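Local coordinates for cellulase (Soil metagenome, PDB 5I2U), which probably hydrolyses beta-1,4-glucosidic bonds of cellulose, as a halotolerant glycoside hydrolase of family 5 with a TIM-barrel fold, at residues H64-N72 with V286-S294; I244-G252 with M274-W284. All blocks are in the same frame, centred on the assembly; numbering follows the deposited sequence. Where two conformers were deposited one is given.

Contact 1 (H64-N72 with V286-S294); sequences HNLWPRFYN and VSDKNETCS. With GOL (glycerol), chain F.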
loop_
_atom_site.group_PDB
_atom_site.type_symbol
_atom_site.label_atom_id
_atom_site.label_comp_id
_atom_site.label_asym_id
_atom_site.label_seq_id
_atom_site.Cartn_x
_atom_site.Cartn_y
_atom_site.Cartn_z
ATOM N N HIS A 64 -7.032 -10.204 2.642
ATOM C CA HIS A 64 -8.461 -10.462 2.342
ATOM C C HIS A 64 -8.913 -11.833 2.861
ATOM O O HIS A 64 -10.041 -11.989 3.288
ATOM C CB HIS A 64 -8.768 -10.350 0.827
ATOM C CG HIS A 64 -8.551 -11.627 0.077
ATOM N ND1 HIS A 64 -7.316 -12.010 -0.386
ATOM C CD2 HIS A 64 -9.401 -12.631 -0.250
ATOM C CE1 HIS A 64 -7.407 -13.187 -0.974
ATOM N NE2 HIS A 64 -8.663 -13.588 -0.903
ATOM N N ASN A 65 -8.021 -12.820 2.808
ATOM C CA ASN A 65 -8.335 -14.175 3.273
ATOM C C ASN A 65 -8.467 -14.321 4.810
ATOM O O ASN A 65 -8.948 -15.365 5.282
ATOM C CB ASN A 65 -7.401 -15.239 2.658
ATOM C CG ASN A 65 -5.918 -14.878 2.731
ATOM O OD1 ASN A 65 -5.545 -13.724 2.587
ATOM N ND2 ASN A 65 -5.066 -15.890 2.880
ATOM N N LEU A 66 -8.089 -13.274 5.563
ATOM C CA LEU A 66 -8.252 -13.224 7.008
ATOM C C LEU A 66 -9.385 -12.330 7.483
ATOM O O LEU A 66 -10.099 -12.682 8.417
ATOM C CB LEU A 66 -6.956 -12.791 7.665
ATOM C CG LEU A 66 -5.762 -13.695 7.412
ATOM C CD1 LEU A 66 -4.618 -13.304 8.320
ATOM C CD2 LEU A 66 -6.120 -15.163 7.616
ATOM N N TRP A 67 -9.542 -11.169 6.860
ATOM C CA TRP A 67 -10.574 -10.206 7.247
ATOM C C TRP A 67 -11.379 -9.775 6.027
ATOM O O TRP A 67 -11.454 -8.581 5.725
ATOM C CB TRP A 67 -9.934 -9.015 7.963
ATOM C CG TRP A 67 -9.104 -9.482 9.104
ATOM C CD1 TRP A 67 -9.553 -9.985 10.291
ATOM C CD2 TRP A 67 -7.685 -9.576 9.144
ATOM N NE1 TRP A 67 -8.505 -10.343 11.080
ATOM C CE2 TRP A 67 -7.340 -10.093 10.410
ATOM C CE3 TRP A 67 -6.674 -9.240 8.256
ATOM C CZ2 TRP A 67 -6.011 -10.285 10.807
ATOM C CZ3 TRP A 67 -5.348 -9.421 8.654
ATOM C CH2 TRP A 67 -5.036 -9.958 9.910
ATOM N N PRO A 68 -12.024 -10.753 5.353
ATOM C CA PRO A 68 -12.819 -10.449 4.165
ATOM C C PRO A 68 -14.057 -9.588 4.398
ATOM O O PRO A 68 -14.523 -8.961 3.449
ATOM C CB PRO A 68 -13.260 -11.822 3.679
ATOM C CG PRO A 68 -13.346 -12.635 4.932
ATOM C CD PRO A 68 -12.129 -12.182 5.710
ATOM N N ARG A 69 -14.587 -9.541 5.616
ATOM C CA ARG A 69 -15.815 -8.784 5.883
ATOM C C ARG A 69 -15.674 -7.282 5.604
ATOM O O ARG A 69 -16.642 -6.622 5.210
ATOM C CB ARG A 69 -16.361 -9.081 7.300
ATOM C CG ARG A 69 -15.711 -8.374 8.476
ATOM C CD ARG A 69 -16.140 -9.014 9.801
ATOM N NE ARG A 69 -15.652 -8.270 10.974
ATOM C CZ ARG A 69 -16.290 -7.267 11.588
ATOM N NH1 ARG A 69 -17.477 -6.827 11.165
ATOM N NH2 ARG A 69 -15.732 -6.690 12.651
ATOM N N PHE A 70 -14.461 -6.750 5.737
ATOM C CA PHE A 70 -14.224 -5.327 5.453
ATOM C C PHE A 70 -14.046 -4.987 3.972
ATOM O O PHE A 70 -13.958 -3.807 3.621
ATOM C CB PHE A 70 -13.014 -4.828 6.256
ATOM C CG PHE A 70 -13.173 -4.994 7.735
ATOM C CD1 PHE A 70 -14.130 -4.256 8.423
ATOM C CD2 PHE A 70 -12.394 -5.898 8.435
ATOM C CE1 PHE A 70 -14.308 -4.420 9.794
ATOM C CE2 PHE A 70 -12.563 -6.068 9.797
ATOM C CZ PHE A 70 -13.515 -5.330 10.479
ATOM N N TYR A 71 -13.972 -5.991 3.104
ATOM C CA TYR A 71 -13.840 -5.758 1.661
ATOM C C TYR A 71 -15.241 -5.560 1.097
ATOM O O TYR A 71 -15.832 -6.462 0.499
ATOM C CB TYR A 71 -13.108 -6.919 0.987
ATOM C CG TYR A 71 -11.608 -6.879 1.186
ATOM C CD1 TYR A 71 -11.037 -7.122 2.439
ATOM C CD2 TYR A 71 -10.762 -6.594 0.123
ATOM C CE1 TYR A 71 -9.658 -7.072 2.623
ATOM C CE2 TYR A 71 -9.389 -6.542 0.300
ATOM C CZ TYR A 71 -8.846 -6.773 1.548
ATOM O OH TYR A 71 -7.474 -6.717 1.671
ATOM N N ASN A 72 -15.755 -4.356 1.294
ATOM C CA ASN A 72 -17.056 -3.965 0.791
ATOM C C ASN A 72 -17.100 -2.457 0.517
ATOM O O ASN A 72 -16.232 -1.710 0.978
ATOM C CB ASN A 72 -18.136 -4.372 1.789
ATOM C CG ASN A 72 -18.049 -3.600 3.099
ATOM O OD1 ASN A 72 -18.487 -2.468 3.171
ATOM N ND2 ASN A 72 -17.503 -4.224 4.142
ATOM N N VAL A 286 -6.769 -2.338 8.720
ATOM C CA VAL A 286 -8.204 -2.231 9.006
ATOM C C VAL A 286 -8.703 -3.661 9.145
ATOM O O VAL A 286 -9.110 -4.299 8.172
ATOM C CB VAL A 286 -8.977 -1.498 7.899
ATOM C CG1 VAL A 286 -10.444 -1.402 8.255
ATOM C CG2 VAL A 286 -8.393 -0.110 7.656
ATOM N N SER A 287 -8.628 -4.148 10.369
ATOM C CA SER A 287 -8.897 -5.538 10.715
ATOM C C SER A 287 -9.187 -5.596 12.228
ATOM O O SER A 287 -8.979 -4.603 12.931
ATOM C CB SER A 287 -7.681 -6.413 10.352
ATOM O OG SER A 287 -6.469 -5.982 10.991
ATOM N N ASP A 288 -9.631 -6.753 12.720
ATOM C CA ASP A 288 -10.118 -6.903 14.099
ATOM C C ASP A 288 -9.568 -8.108 14.875
ATOM O O ASP A 288 -10.192 -8.618 15.787
ATOM C CB ASP A 288 -11.657 -6.887 14.127
ATOM C CG ASP A 288 -12.295 -7.894 13.181
ATOM O OD1 ASP A 288 -11.578 -8.636 12.485
ATOM O OD2 ASP A 288 -13.552 -7.912 13.096
ATOM N N LYS A 289 -8.371 -8.545 14.521
ATOM C CA LYS A 289 -7.688 -9.585 15.269
ATOM C C LYS A 289 -7.269 -8.985 16.618
ATOM O O LYS A 289 -7.154 -7.769 16.733
ATOM C CB LYS A 289 -6.490 -10.060 14.450
ATOM C CG LYS A 289 -5.623 -11.157 15.056
ATOM C CD LYS A 289 -4.674 -11.663 13.976
ATOM C CE LYS A 289 -3.568 -12.560 14.510
ATOM N NZ LYS A 289 -2.637 -12.960 13.417
ATOM N N ASN A 290 -7.059 -9.823 17.632
ATOM C CA ASN A 290 -6.482 -9.358 18.905
ATOM C C ASN A 290 -4.983 -9.112 18.796
ATOM O O ASN A 290 -4.164 -9.817 19.414
ATOM C CB ASN A 290 -6.755 -10.328 20.061
ATOM C CG ASN A 290 -6.287 -9.775 21.397
ATOM O OD1 ASN A 290 -6.280 -8.567 21.609
ATOM N ND2 ASN A 290 -5.875 -10.659 22.292
ATOM N N GLU A 291 -4.638 -8.088 18.029
ATOM C CA GLU A 291 -3.249 -7.668 17.811
ATOM C C GLU A 291 -3.231 -6.137 17.787
ATOM O O GLU A 291 -4.216 -5.493 17.385
ATOM C CB GLU A 291 -2.700 -8.242 16.490
ATOM C CG GLU A 291 -3.426 -7.707 15.253
ATOM C CD GLU A 291 -3.063 -8.372 13.940
ATOM O OE1 GLU A 291 -2.030 -9.068 13.856
ATOM O OE2 GLU A 291 -3.852 -8.186 12.986
ATOM N N THR A 292 -2.112 -5.567 18.217
ATOM C CA THR A 292 -1.924 -4.112 18.262
ATOM C C THR A 292 -2.172 -3.424 16.912
ATOM O O THR A 292 -2.819 -2.379 16.872
ATOM C CB THR A 292 -0.504 -3.770 18.770
ATOM O OG1 THR A 292 -0.274 -4.445 20.009
ATOM C CG2 THR A 292 -0.336 -2.267 18.975
ATOM N N CYS A 293 -1.692 -4.019 15.817
ATOM C CA CYS A 293 -1.865 -3.433 14.472
ATOM C C CYS A 293 -3.296 -3.512 13.876
ATOM O O CYS A 293 -3.546 -2.885 12.846
ATOM C CB CYS A 293 -0.875 -4.040 13.466
ATOM S SG CYS A 293 -1.389 -5.626 12.740
ATOM N N SER A 294 -4.220 -4.253 14.501
ATOM C CA SER A 294 -5.609 -4.370 13.987
ATOM C C SER A 294 -6.367 -3.193 14.547
ATOM O O SER A 294 -6.503 -3.071 15.767
ATOM C CB SER A 294 -6.278 -5.685 14.423
ATOM O OG SER A 294 -6.125 -6.700 13.442
HETATM C C1 GOL F . -12.845 -11.584 11.264
HETATM O O1 GOL F . -13.265 -10.215 11.114
HETATM C C2 GOL F . -12.565 -11.838 12.745
HETATM O O2 GOL F . -11.640 -12.929 12.874
HETATM C C3 GOL F . -13.874 -12.064 13.521
HETATM O O3 GOL F . -14.661 -13.162 13.012
#

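Contact 2 (I244-G252 with M274-W284); sequences IPVFVSECG and MESRKISWVAW. With PO4 (phosphate ion), chain J.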
loop_
_atom_site.group_PDB
_atom_site.type_symbol
_atom_site.label_atom_id
_atom_site.label_comp_id
_atom_site.label_asym_id
_atom_site.label_seq_id
_atom_site.Cartn_x
_atom_site.Cartn_y
_atom_site.Cartn_z
ATOM N N ILE A 244 16.011 7.192 -6.148
ATOM C CA ILE A 244 15.014 6.132 -5.962
ATOM C C ILE A 244 13.709 6.731 -5.404
ATOM O O ILE A 244 13.698 7.225 -4.269
ATOM C CB ILE A 244 15.547 5.043 -5.009
ATOM C CG1 ILE A 244 16.900 4.481 -5.508
ATOM C CG2 ILE A 244 14.542 3.911 -4.855
ATOM C CD1 ILE A 244 16.919 3.992 -6.951
ATOM N N PRO A 245 12.613 6.703 -6.197
ATOM C CA PRO A 245 11.332 7.118 -5.636
ATOM C C PRO A 245 10.821 6.105 -4.606
ATOM O O PRO A 245 10.919 4.895 -4.842
ATOM C CB PRO A 245 10.398 7.175 -6.857
ATOM C CG PRO A 245 11.262 6.982 -8.058
ATOM C CD PRO A 245 12.452 6.231 -7.584
ATOM N N VAL A 246 10.273 6.607 -3.495
ATOM C CA VAL A 246 9.854 5.793 -2.352
ATOM C C VAL A 246 8.398 6.066 -1.955
ATOM O O VAL A 246 8.024 7.206 -1.682
ATOM C CB VAL A 246 10.748 6.077 -1.131
ATOM C CG1 VAL A 246 10.269 5.297 0.099
ATOM C CG2 VAL A 246 12.198 5.742 -1.465
ATOM N N PHE A 247 7.597 5.005 -1.914
ATOM C CA PHE A 247 6.199 5.063 -1.491
ATOM C C PHE A 247 6.057 4.047 -0.365
ATOM O O PHE A 247 6.326 2.862 -0.562
ATOM C CB PHE A 247 5.305 4.693 -2.680
ATOM C CG PHE A 247 3.828 4.919 -2.463
ATOM C CD1 PHE A 247 3.105 4.155 -1.552
ATOM C CD2 PHE A 247 3.148 5.866 -3.221
ATOM C CE1 PHE A 247 1.743 4.370 -1.372
ATOM C CE2 PHE A 247 1.791 6.080 -3.044
ATOM C CZ PHE A 247 1.086 5.322 -2.122
ATOM N N VAL A 248 5.628 4.500 0.810
ATOM C CA VAL A 248 5.363 3.603 1.950
ATOM C C VAL A 248 3.965 2.963 1.788
ATOM O O VAL A 248 2.947 3.556 2.157
ATOM C CB VAL A 248 5.499 4.367 3.284
ATOM C CG1 VAL A 248 5.046 3.523 4.470
ATOM C CG2 VAL A 248 6.948 4.819 3.472
ATOM N N SER A 249 3.919 1.767 1.198
ATOM C CA SER A 249 2.643 1.102 0.898
ATOM C C SER A 249 2.084 0.349 2.112
ATOM O O SER A 249 0.923 -0.080 2.105
ATOM C CB SER A 249 2.780 0.167 -0.307
ATOM O OG SER A 249 3.717 -0.854 -0.059
ATOM N N GLU A 250 2.903 0.194 3.151
ATOM C CA GLU A 250 2.430 -0.397 4.393
ATOM C C GLU A 250 3.281 0.071 5.548
ATOM O O GLU A 250 4.514 0.046 5.460
ATOM C CB GLU A 250 2.518 -1.909 4.305
ATOM C CG GLU A 250 1.767 -2.641 5.386
ATOM C CD GLU A 250 2.041 -4.116 5.324
ATOM O OE1 GLU A 250 1.606 -4.759 4.338
ATOM O OE2 GLU A 250 2.701 -4.614 6.259
ATOM N N CYS A 251 2.635 0.515 6.615
ATOM C CA CYS A 251 3.340 0.863 7.832
ATOM C C CYS A 251 2.443 0.828 9.042
ATOM O O CYS A 251 1.212 0.831 8.930
ATOM C CB CYS A 251 4.003 2.254 7.722
ATOM S SG CYS A 251 2.898 3.673 7.545
ATOM N N GLY A 252 3.069 0.834 10.206
ATOM C CA GLY A 252 2.333 0.901 11.465
ATOM C C GLY A 252 3.120 1.374 12.667
ATOM O O GLY A 252 4.347 1.565 12.604
ATOM N N MET A 274 8.219 11.507 7.042
ATOM C CA MET A 274 7.568 11.317 5.740
ATOM C C MET A 274 6.921 12.594 5.189
ATOM O O MET A 274 6.989 12.856 3.986
ATOM C CB MET A 274 6.519 10.201 5.808
ATOM C CG MET A 274 7.112 8.809 5.936
ATOM S SD MET A 274 5.847 7.530 5.889
ATOM C CE MET A 274 5.041 7.793 7.461
ATOM N N GLU A 275 6.303 13.381 6.061
ATOM C CA GLU A 275 5.630 14.596 5.626
ATOM C C GLU A 275 6.631 15.644 5.114
ATOM O O GLU A 275 6.353 16.304 4.119
ATOM C CB GLU A 275 4.753 15.163 6.733
ATOM C CG GLU A 275 3.551 14.286 7.085
ATOM C CD GLU A 275 2.497 14.206 5.997
ATOM O OE1 GLU A 275 2.261 15.212 5.305
ATOM O OE2 GLU A 275 1.897 13.125 5.825
ATOM N N SER A 276 7.795 15.757 5.760
ATOM C CA SER A 276 8.840 16.674 5.303
ATOM C C SER A 276 9.479 16.197 3.995
ATOM O O SER A 276 9.868 17.018 3.178
ATOM C CB SER A 276 9.902 16.913 6.389
ATOM O OG SER A 276 10.796 15.827 6.504
ATOM N N ARG A 277 9.556 14.875 3.796
ATOM C CA ARG A 277 10.002 14.284 2.519
ATOM C C ARG A 277 8.901 14.154 1.460
ATOM O O ARG A 277 9.187 13.691 0.368
ATOM C CB ARG A 277 10.608 12.882 2.732
ATOM C CG ARG A 277 11.728 12.791 3.747
ATOM C CD ARG A 277 12.978 13.507 3.300
ATOM N NE ARG A 277 14.046 13.340 4.282
ATOM C CZ ARG A 277 14.144 13.993 5.444
ATOM N NH1 ARG A 277 13.249 14.912 5.817
ATOM N NH2 ARG A 277 15.172 13.727 6.249
ATOM N N LYS A 278 7.662 14.547 1.752
ATOM C CA LYS A 278 6.522 14.329 0.834
ATOM C C LYS A 278 6.399 12.870 0.347
ATOM O O LYS A 278 6.121 12.619 -0.824
ATOM C CB LYS A 278 6.586 15.297 -0.364
ATOM C CG LYS A 278 6.437 16.771 0.003
ATOM C CD LYS A 278 5.903 17.605 -1.157
ATOM C CE LYS A 278 5.715 19.069 -0.770
ATOM N NZ LYS A 278 7.020 19.736 -0.487
ATOM N N ILE A 279 6.620 11.927 1.263
ATOM C CA ILE A 279 6.489 10.486 1.015
ATOM C C ILE A 279 5.053 10.088 1.338
ATOM O O ILE A 279 4.542 10.427 2.418
ATOM C CB ILE A 279 7.441 9.667 1.918
ATOM C CG1 ILE A 279 8.894 9.886 1.501
ATOM C CG2 ILE A 279 7.091 8.180 1.889
ATOM C CD1 ILE A 279 9.907 9.434 2.535
ATOM N N SER A 280 4.396 9.395 0.407
ATOM C CA SER A 280 3.033 8.915 0.640
ATOM C C SER A 280 3.049 7.715 1.580
ATOM O O SER A 280 4.028 6.972 1.607
ATOM C CB SER A 280 2.346 8.553 -0.673
ATOM O OG SER A 280 2.018 9.719 -1.396
ATOM N N TRP A 281 1.987 7.544 2.374
ATOM C CA TRP A 281 1.935 6.441 3.358
ATOM C C TRP A 281 0.560 5.808 3.579
ATOM O O TRP A 281 -0.463 6.461 3.474
ATOM C CB TRP A 281 2.575 6.838 4.697
ATOM C CG TRP A 281 2.091 8.090 5.322
ATOM C CD1 TRP A 281 2.607 9.341 5.146
ATOM C CD2 TRP A 281 1.009 8.231 6.254
ATOM N NE1 TRP A 281 1.904 10.261 5.893
ATOM C CE2 TRP A 281 0.917 9.611 6.584
ATOM C CE3 TRP A 281 0.099 7.328 6.835
ATOM C CZ2 TRP A 281 -0.038 10.111 7.484
ATOM C CZ3 TRP A 281 -0.865 7.821 7.734
ATOM C CH2 TRP A 281 -0.921 9.203 8.046
ATOM N N VAL A 282 0.580 4.518 3.878
ATOM C CA VAL A 282 -0.621 3.719 4.092
ATOM C C VAL A 282 -0.451 2.925 5.386
ATOM O O VAL A 282 0.478 2.107 5.519
ATOM C CB VAL A 282 -0.878 2.768 2.910
ATOM C CG1 VAL A 282 -2.292 2.206 2.957
ATOM C CG2 VAL A 282 -0.651 3.488 1.575
ATOM N N ALA A 283 -1.355 3.159 6.338
ATOM C CA ALA A 283 -1.286 2.491 7.650
ATOM C C ALA A 283 -1.989 1.122 7.633
ATOM O O ALA A 283 -3.059 0.985 7.024
ATOM C CB ALA A 283 -1.875 3.386 8.719
ATOM N N TRP A 284 -1.396 0.143 8.327
ATOM C CA TRP A 284 -1.881 -1.266 8.424
ATOM C C TRP A 284 -2.312 -1.623 9.863
ATOM O O TRP A 284 -1.562 -1.317 10.793
ATOM C CB TRP A 284 -0.729 -2.176 8.022
ATOM C CG TRP A 284 -0.936 -3.668 8.133
ATOM C CD1 TRP A 284 -0.774 -4.446 9.249
ATOM C CD2 TRP A 284 -1.319 -4.553 7.080
ATOM N NE1 TRP A 284 -1.053 -5.754 8.958
ATOM C CE2 TRP A 284 -1.383 -5.854 7.633
ATOM C CE3 TRP A 284 -1.645 -4.373 5.727
ATOM C CZ2 TRP A 284 -1.732 -6.980 6.869
ATOM C CZ3 TRP A 284 -1.981 -5.488 4.969
ATOM C CH2 TRP A 284 -2.013 -6.780 5.542
HETATM P P PO4 J . 9.839 10.666 -2.454
HETATM O O1 PO4 J . 8.756 10.279 -1.491
HETATM O O2 PO4 J . 11.151 10.831 -1.723
HETATM O O3 PO4 J . 9.447 11.970 -3.108
HETATM O O4 PO4 J . 9.985 9.557 -3.465
HETATM O O HOH W 1 5.667 8.556 -2.085
#

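Contact 1 (H64-N72 with V286-S294)
Asp288 OD2 is gripped twice by Arg69, in a salt bridge between the two loops. NH2 of Arg69 lies 2.5 Å from OD2 of Asp288, in a fairly straight bond. NE of Arg69 adds a weak bond to the same oxygen, 3.0 Å from Asp288 OD2. OD2 lies almost in the guanidinium plane but takes NH2 on its anti side, so the two flat groups meet one-sidedly and not as a two-oxygen fork. Asp288 OD1 turns instead to a glycerol, probably from the crystallisation liquor. The glycerol O1 sits 2.7 Å from OD1 of Asp288 and also accepts a bond from Arg69 NE. Phe70 CZ lies under one face of the guanidinium. The first torsion of Phe70 (chi1 -59°) sets CG opposite its carbonyl carbon, and the ring reaches Ser287, with CE2 of Phe70 3.8 Å from CA of Ser287.

Trp67 is the main apolar piece. CB of Ser287 lies over the centre of one ring face, a CH-pi contact with CB 3.6 Å from the five-membered ring centroid of Trp67. Leu66 CB covers the opposite face. Along the six-membered side, CZ2 of Trp67 is 3.7 Å from CB of Lys289. A glycine in place of Trp67 would probably open a gap between Leu66 and Ser287 and leave the aliphatic chain of Lys289 without the indole it lies against.

The loop 64-72 joins strand 57-61 to helix 73-81, and the segment 286-294 follows strand 281-286. These are the first and last barrel strands, which are neighbours where the barrel closes. Val286 packs on Ala59 and Leu61 of strand 57-61, and both Val286 and Phe70 touch Leu296.

Contact 2 (I244-G252 with M274-W284)
Phe247 lays one ring face against Ser280, with CE2 of Phe247 3.5 Å from CB of Ser280. At the ring edge a methyl fits in, CG2 of Val282 lying 3.9 Å from CE1 of Phe247. On the face shared by Val248 and Trp281, Val248 CG2 is the bump that meets two neighbours: it is 3.7 Å from Ile279 CG2 and 3.8 Å from Met274 SD. Met274, near the end of helix 264-276, thus packs the helix on strand 246-252, as in a beta-alpha-beta unit; Ile279 comes from the turn that follows. Val248 CB also rests on Trp281 CB.

The strands run parallel, at 22°. Val248 pairs with Trp281 and Cys251 with Ala283, so the register slips by one residue, a beta bulge. Val282 packs into this irregular stretch, its CB 3.5 Å from Ser249 O. Past the bulge, the backbone N of Trp284 bonds Cys251 O at 2.8 Å.

Glu250 is the last bump. Its chain is extended, with CG opposite its backbone N (chi1 -166°), which carries the carboxylate over a face of the Trp284 ring. The two planes are 25° apart and stacked, with OE1 of Glu250 3.6 Å from CE3 of Trp284. Arg89 and Tyr224 hold the carboxylate oxygens. In family 5 the nucleophile is a glutamate at the end of the seventh strand, and this place fits Glu250: a carboxylate fixed from several sides.

How the contacts relate
Strand 281-286 links the two sites: contact 2 pairs its early part with strand 246-252, and the 286-294 segment of contact 1 starts where the strand ends. Along the chain, contact 2 is nested inside the loop closed by contact 1. They lie about 21 Å apart between centres, yet they touch, with Cys293 SG of contact 1 3.7 Å from Trp284 CD1 of contact 2. The centre of contact 2 lies about 9 Å, and that of contact 1 about 15 Å, from the centre of the chain. Glu250 and Glu291 each hydrogen-bond a glycerol, probably from the crystallisation liquor. Glu250, the probable nucleophile, places contact 2 at the likely active site. The magnesium site involves none of these segments.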